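Side-chain contacts in alanine racemase 1 (Caldanaerobacter subterraneus subsp. tengcongensis MB4, PDB 4Y2W), which belongs to the alanine racemase family, pairing an N-terminal TIM-barrel domain with a C-terminal domain rich in beta-strands: residues Tyr107-Lys110 and Tyr111-Leu115; Ile151-Met154 and Ala155-Gly159. The protein carries 1 engineered substitution. All coordinates share one frame; numbering follows the deposited sequence.

Interaction 1 (Tyr107-Lys110 and Tyr111-Leu115)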
ATOM      1  N   TYR A 107      10.924  23.818 -14.222  1.00 49.37           N
ATOM      2  CA  TYR A 107      11.339  24.999 -13.462  1.00 50.96           C
ATOM      3  C   TYR A 107      12.862  25.209 -13.468  1.00 50.68           C
ATOM      4  O   TYR A 107      13.431  25.712 -12.500  1.00 49.90           O
ATOM      5  CB  TYR A 107      10.795  24.933 -12.025  1.00 52.39           C
ATOM      6  CG  TYR A 107      11.087  23.633 -11.305  1.00 52.79           C
ATOM      7  CD1 TYR A 107      12.260  23.462 -10.578  1.00 52.95           C
ATOM      8  CD2 TYR A 107      10.184  22.573 -11.351  1.00 52.79           C
ATOM      9  CE1 TYR A 107      12.526  22.272  -9.922  1.00 53.86           C
ATOM     10  CE2 TYR A 107      10.443  21.380 -10.698  1.00 53.03           C
ATOM     11  CZ  TYR A 107      11.615  21.236  -9.984  1.00 53.49           C
ATOM     12  OH  TYR A 107      11.879  20.055  -9.333  1.00 54.00           O
ATOM     13  N   ASP A 108      13.512  24.828 -14.566  1.00 50.72           N
ATOM     14  CA  ASP A 108      14.899  25.213 -14.825  0.99 51.91           C
ATOM     15  C   ASP A 108      15.210  25.056 -16.315  1.00 53.38           C
ATOM     16  O   ASP A 108      14.650  24.182 -16.987  1.00 54.25           O
ATOM     17  CB  ASP A 108      15.892  24.430 -13.954  0.92 51.97           C
ATOM     18  CG  ASP A 108      16.019  22.979 -14.360  0.78 52.86           C
ATOM     19  OD1 ASP A 108      14.992  22.270 -14.368  0.60 53.50           O
ATOM     20  OD2 ASP A 108      17.152  22.552 -14.674  1.00 53.32           O
ATOM     21  N   ILE A 109      16.093  25.916 -16.820  1.00 53.64           N
ATOM     22  CA  ILE A 109      16.359  26.024 -18.259  1.00 53.43           C
ATOM     23  C   ILE A 109      17.089  24.808 -18.834  1.00 53.84           C
ATOM     24  O   ILE A 109      16.831  24.411 -19.969  1.00 52.21           O
ATOM     25  CB  ILE A 109      17.148  27.323 -18.592  1.00 54.04           C
ATOM     26  CG1 ILE A 109      17.112  27.624 -20.098  1.00 54.51           C
ATOM     27  CG2 ILE A 109      18.593  27.250 -18.102  1.00 53.18           C
ATOM     28  CD1 ILE A 109      15.720  27.853 -20.651  1.00 55.21           C
ATOM     29  N   LYS A 110      17.995  24.220 -18.057  1.00 55.20           N
ATOM     30  CA  LYS A 110      18.776  23.083 -18.534  1.00 55.97           C
ATOM     31  C   LYS A 110      17.865  21.910 -18.876  1.00 53.98           C
ATOM     32  O   LYS A 110      18.081  21.222 -19.872  1.00 54.35           O
ATOM     33  CB  LYS A 110      19.806  22.656 -17.490  1.00 58.33           C
ATOM     34  CG  LYS A 110      20.821  21.650 -18.009  1.00 61.12           C
ATOM     35  CD  LYS A 110      21.646  21.053 -16.881  1.00 63.36           C
ATOM     36  CE  LYS A 110      22.630  20.020 -17.408  1.00 64.68           C
ATOM     37  NZ  LYS A 110      23.208  19.197 -16.310  1.00 66.27           N
ATOM     38  N   TYR A 111      16.848  21.699 -18.043  1.00 52.46           N
ATOM     39  CA  TYR A 111      15.867  20.636 -18.251  1.00 51.71           C
ATOM     40  C   TYR A 111      14.997  20.920 -19.479  1.00 50.23           C
ATOM     41  O   TYR A 111      14.732  20.025 -20.279  1.00 50.17           O
ATOM     42  CB  TYR A 111      15.007  20.467 -16.990  1.00 51.75           C
ATOM     43  CG  TYR A 111      14.019  19.313 -17.030  1.00 51.02           C
ATOM     44  CD1 TYR A 111      14.451  18.002 -17.218  1.00 50.85           C
ATOM     45  CD2 TYR A 111      12.654  19.535 -16.871  1.00 50.22           C
ATOM     46  CE1 TYR A 111      13.550  16.949 -17.252  1.00 50.21           C
ATOM     47  CE2 TYR A 111      11.748  18.490 -16.901  1.00 49.90           C
ATOM     48  CZ  TYR A 111      12.200  17.199 -17.092  1.00 49.97           C
ATOM     49  OH  TYR A 111      11.296  16.163 -17.124  1.00 48.40           O
ATOM     50  N   ALA A 112      14.570  22.172 -19.626  1.00 50.21           N
ATOM     51  CA  ALA A 112      13.783  22.594 -20.786  1.00 50.47           C
ATOM     52  C   ALA A 112      14.517  22.339 -22.101  1.00 51.04           C
ATOM     53  O   ALA A 112      13.910  21.895 -23.072  1.00 50.03           O
ATOM     54  CB  ALA A 112      13.424  24.067 -20.669  1.00 50.67           C
ATOM     55  N   LYS A 113      15.818  22.625 -22.123  1.00 54.01           N
ATOM     56  CA  LYS A 113      16.663  22.363 -23.295  1.00 56.76           C
ATOM     57  C   LYS A 113      16.710  20.877 -23.634  1.00 56.34           C
ATOM     58  O   LYS A 113      16.547  20.497 -24.794  1.00 55.74           O
ATOM     59  CB  LYS A 113      18.093  22.866 -23.061  1.00 59.52           C
ATOM     60  CG  LYS A 113      18.258  24.379 -23.076  1.00 62.03           C
ATOM     61  CD  LYS A 113      19.718  24.767 -22.875  1.00 64.92           C
ATOM     62  CE  LYS A 113      19.898  26.267 -22.685  1.00 66.84           C
ATOM     63  NZ  LYS A 113      19.410  27.057 -23.852  1.00 67.66           N
ATOM     64  N   GLU A 114      16.945  20.050 -22.616  1.00 57.12           N
ATOM     65  CA  GLU A 114      16.985  18.592 -22.777  1.00 56.87           C
ATOM     66  C   GLU A 114      15.655  18.043 -23.285  1.00 54.98           C
ATOM     67  O   GLU A 114      15.629  17.100 -24.078  1.00 55.55           O
ATOM     68  CB  GLU A 114      17.357  17.909 -21.454  1.00 58.30           C
ATOM     69  CG  GLU A 114      18.805  18.115 -21.028  1.00 59.37           C
ATOM     70  CD  GLU A 114      19.073  17.676 -19.595  1.00 60.90           C
ATOM     71  OE1 GLU A 114      20.072  18.144 -19.008  1.00 61.36           O
ATOM     72  OE2 GLU A 114      18.289  16.870 -19.049  1.00 61.87           O
ATOM     73  N   LEU A 115      14.552  18.629 -22.828  1.00 53.38           N
ATOM     74  CA  LEU A 115      13.234  18.253 -23.329  1.00 53.39           C
ATOM     75  C   LEU A 115      13.064  18.690 -24.782  1.00 54.24           C
ATOM     76  O   LEU A 115      12.606  17.906 -25.613  1.00 54.27           O
ATOM     77  CB  LEU A 115      12.122  18.847 -22.455  1.00 52.53           C
ATOM     78  CG  LEU A 115      10.672  18.531 -22.860  1.00 52.10           C
ATOM     79  CD1 LEU A 115      10.441  17.038 -23.058  1.00 51.55           C
ATOM     80  CD2 LEU A 115       9.704  19.084 -21.825  1.00 51.58           C
TER

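Interaction 2 (Ile151-Met154 and Ala155-Gly159)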
ATOM      1  N   ILE A 151      12.067  31.644 -18.302  1.00 51.87           N
ATOM      2  CA  ILE A 151      10.734  31.459 -18.872  1.00 52.25           C
ATOM      3  C   ILE A 151      10.612  32.159 -20.226  1.00 54.11           C
ATOM      4  O   ILE A 151       9.957  31.643 -21.132  1.00 55.30           O
ATOM      5  CB  ILE A 151       9.635  31.950 -17.901  1.00 51.91           C
ATOM      6  CG1 ILE A 151       9.540  30.999 -16.704  1.00 51.69           C
ATOM      7  CG2 ILE A 151       8.279  32.027 -18.592  1.00 52.19           C
ATOM      8  CD1 ILE A 151       8.787  31.562 -15.520  1.00 51.97           C
ATOM      9  N   LEU A 152      11.245  33.323 -20.364  1.00 56.11           N
ATOM     10  CA  LEU A 152      11.210  34.071 -21.628  1.00 56.28           C
ATOM     11  C   LEU A 152      12.002  33.373 -22.734  1.00 54.91           C
ATOM     12  O   LEU A 152      11.642  33.466 -23.906  1.00 55.33           O
ATOM     13  CB  LEU A 152      11.707  35.512 -21.433  1.00 57.49           C
ATOM     14  CG  LEU A 152      10.691  36.477 -20.799  1.00 57.39           C
ATOM     15  CD1 LEU A 152      11.379  37.713 -20.234  1.00 57.62           C
ATOM     16  CD2 LEU A 152       9.614  36.874 -21.800  1.00 56.69           C
ATOM     17  N   GLU A 153      13.073  32.678 -22.362  1.00 53.57           N
ATOM     18  CA  GLU A 153      13.834  31.889 -23.326  1.00 53.11           C
ATOM     19  C   GLU A 153      12.995  30.712 -23.818  1.00 53.94           C
ATOM     20  O   GLU A 153      12.918  30.456 -25.024  1.00 53.25           O
ATOM     21  CB  GLU A 153      15.145  31.394 -22.710  1.00 53.07           C
ATOM     22  CG  GLU A 153      16.169  30.939 -23.741  1.00 53.67           C
ATOM     23  CD  GLU A 153      17.529  30.614 -23.140  1.00 54.45           C
ATOM     24  OE1 GLU A 153      18.305  29.894 -23.805  1.00 53.58           O
ATOM     25  OE2 GLU A 153      17.828  31.072 -22.013  1.00 54.22           O
ATOM     26  N   MET A 154      12.350  30.017 -22.881  1.00 54.27           N
ATOM     27  CA  MET A 154      11.475  28.885 -23.201  1.00 53.55           C
ATOM     28  C   MET A 154      10.365  29.256 -24.182  1.00 55.05           C
ATOM     29  O   MET A 154       9.971  28.439 -25.014  1.00 54.90           O
ATOM     30  CB  MET A 154      10.844  28.318 -21.929  1.00 52.60           C
ATOM     31  CG  MET A 154      11.815  27.573 -21.030  1.00 52.20           C
ATOM     32  SD  MET A 154      11.022  26.996 -19.520  1.00 50.86           S
ATOM     33  CE  MET A 154      12.408  26.986 -18.385  1.00 51.18           C
ATOM     34  N   ALA A 155       9.865  30.486 -24.079  1.00 57.35           N
ATOM     35  CA  ALA A 155       8.828  30.983 -24.986  1.00 59.22           C
ATOM     36  C   ALA A 155       9.316  31.058 -26.434  1.00 61.55           C
ATOM     37  O   ALA A 155       8.514  30.994 -27.368  1.00 62.59           O
ATOM     38  CB  ALA A 155       8.343  32.349 -24.526  1.00 59.32           C
ATOM     39  N   ASN A 156      10.629  31.196 -26.608  1.00 63.63           N
ATOM     40  CA  ASN A 156      11.245  31.290 -27.928  1.00 64.78           C
ATOM     41  C   ASN A 156      11.837  29.972 -28.428  1.00 63.89           C
ATOM     42  O   ASN A 156      12.452  29.933 -29.495  1.00 63.38           O
ATOM     43  CB  ASN A 156      12.325  32.374 -27.909  1.00 66.40           C
ATOM     44  CG  ASN A 156      11.827  33.681 -27.311  1.00 67.26           C
ATOM     45  OD1 ASN A 156      10.700  34.107 -27.572  1.00 65.87           O
ATOM     46  ND2 ASN A 156      12.664  34.322 -26.501  1.00 68.62           N
ATOM     47  N   MET A 157      11.655  28.902 -27.658  1.00 64.19           N
ATOM     48  CA  MET A 157      12.079  27.563 -28.063  1.00 64.40           C
ATOM     49  C   MET A 157      10.948  26.894 -28.838  1.00 63.84           C
ATOM     50  O   MET A 157       9.924  26.531 -28.260  1.00 63.89           O
ATOM     51  CB  MET A 157      12.453  26.727 -26.839  1.00 65.01           C
ATOM     52  CG  MET A 157      13.734  27.182 -26.153  1.00 65.95           C
ATOM     53  SD  MET A 157      14.169  26.172 -24.722  1.00 66.49           S
ATOM     54  CE  MET A 157      15.442  27.186 -23.974  1.00 67.15           C
ATOM     55  N   ARG A 158      11.140  26.741 -30.144  1.00 63.96           N
ATOM     56  CA  ARG A 158      10.102  26.205 -31.036  1.00 64.18           C
ATOM     57  C   ARG A 158       9.759  24.730 -30.779  1.00 63.50           C
ATOM     58  O   ARG A 158       8.686  24.266 -31.168  1.00 62.22           O
ATOM     59  CB  ARG A 158      10.501  26.404 -32.507  1.00 64.89           C
ATOM     60  CG  ARG A 158      11.699  25.584 -32.971  1.00 66.03           C
ATOM     61  CD  ARG A 158      12.220  26.078 -34.313  1.00 66.73           C
ATOM     62  NE  ARG A 158      13.408  25.350 -34.764  1.00 66.37           N
ATOM     63  CZ  ARG A 158      13.406  24.121 -35.281  1.00 66.44           C
ATOM     64  NH1 ARG A 158      14.552  23.568 -35.657  1.00 66.81           N
ATOM     65  NH2 ARG A 158      12.275  23.433 -35.423  1.00 65.88           N
ATOM     66  N   GLY A 159      10.670  24.000 -30.137  1.00 62.01           N
ATOM     67  CA  GLY A 159      10.422  22.610 -29.766  1.00 61.05           C
ATOM     68  C   GLY A 159       9.430  22.445 -28.626  1.00 60.24           C
ATOM     69  O   GLY A 159       8.856  21.369 -28.455  1.00 60.82           O
TER

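Interaction 1 (Tyr107-Lys110 and Tyr111-Leu115)
The carboxylate of Asp108 and the ring of Tyr111 lie in nearly parallel planes, 9° apart, but they do not stack: the two side chains cross at about a right angle, and OD1 comes obliquely to the root of the ring, 3.2 Å from Tyr111 CB. The arrangement is an N-cap, at the start of helix 109-121 in a beta-alpha-beta unit of the TIM barrel. Asp108 CG sits between its own backbone N and carbonyl carbon (chi1 71°), which brings the carboxylate forward over the open end of the first turn. From there OD2 accepts a weak bond from Tyr111 N at 3.5 Å, and the negative charge would probably suit the helix's N-terminal end.

The rest of the Tyr111 ring points away from the cap. With CG trans to the backbone N (chi1 -175°), the ring runs to Gln104 and Val106 of strand 103-106 and Leu94 of helix 94-99, meets the Tyr88 ring at a slant, and has its OH hydrogen-bonded to Thr89 O. Before the cap, Tyr107 turns its ring to the dimer interface and meets His256 of the second subunit edge-to-face.

Helical bonds follow the cap: Asp108 O receives Ala112 N weakly, Ile109 O takes Lys113 N at 3.0 Å, and Lys110 O takes Glu114 N. On one flank Lys113 climbs back over the turn until its CE meets Ile109 CG1 at 4.0 Å, while NZ continues to a salt bridge with Glu153 of helix 144-155. On another, the extended Lys110 chain crosses Glu114 at a slant, so the carboxylate touches its methylenes more closely than its charge: Glu114 OE1 is 3.6 Å from Lys110 CE but 4.3 Å from Lys110 NZ, too long for a salt bridge.

Interaction 2 (Ile151-Met154 and Ala155-Gly159)
Glu153 and Met157 lean together at the C-terminal end of helix 144-155, one of the outer helices of the TIM barrel, where the chain leaves for strand 160-166. Glu153 holds CG trans to its backbone N (chi1 -163°) and stretches out, whereas Met157 has CG beside its own backbone N (chi1 -70°) and sends an extended chain back along the helix. Its sulfur passes Met154, with SD 4.1 Å from Met154 CA, and the methyl then reaches the stem of the glutamate. The carboxylate itself is engaged by Lys113 of helix 109-121 in a salt bridge.

Backbone bonds trace the helix running out. Ala155 N still reaches four residues back to Ile151 O at 3.2 Å; the next two bonds reach only three, Asn156 N to Glu153 O at 2.9 Å and Met157 N to Met154 O at 3.2 Å. Asn156, its CG also beside the backbone N (chi1 -50°), folds its amide back beside the last turn; ND2 comes within 2.9 Å of Leu152 O, but at too poor an angle for a hydrogen bond. At the far end of the Met157 chain, CE lies 3.8 Å from Glu153 CG and 3.9 Å from Glu153 OE1.

From the N terminus, the chain leaves barrel strand 103-106, enters interaction 1 at the start of helix 109-121, returns through strand 126-131, and reaches interaction 2 at the end of helix 144-155 before strand 160-166. Each contact closes only a local turn; the two follow in series, neither nested nor crossed. In space, however, their centres are 10 Å apart, and they join these two neighbouring outer helices of the barrel. Lys113 NZ forms a salt bridge with Glu153 OE1 at 3.0 Å, Met157 CE packs on Ile109 CD1, and Met154 CE lies against Ala112 CB and Asp108 O, setting the capped start of one helix beside the C-terminal end of the next.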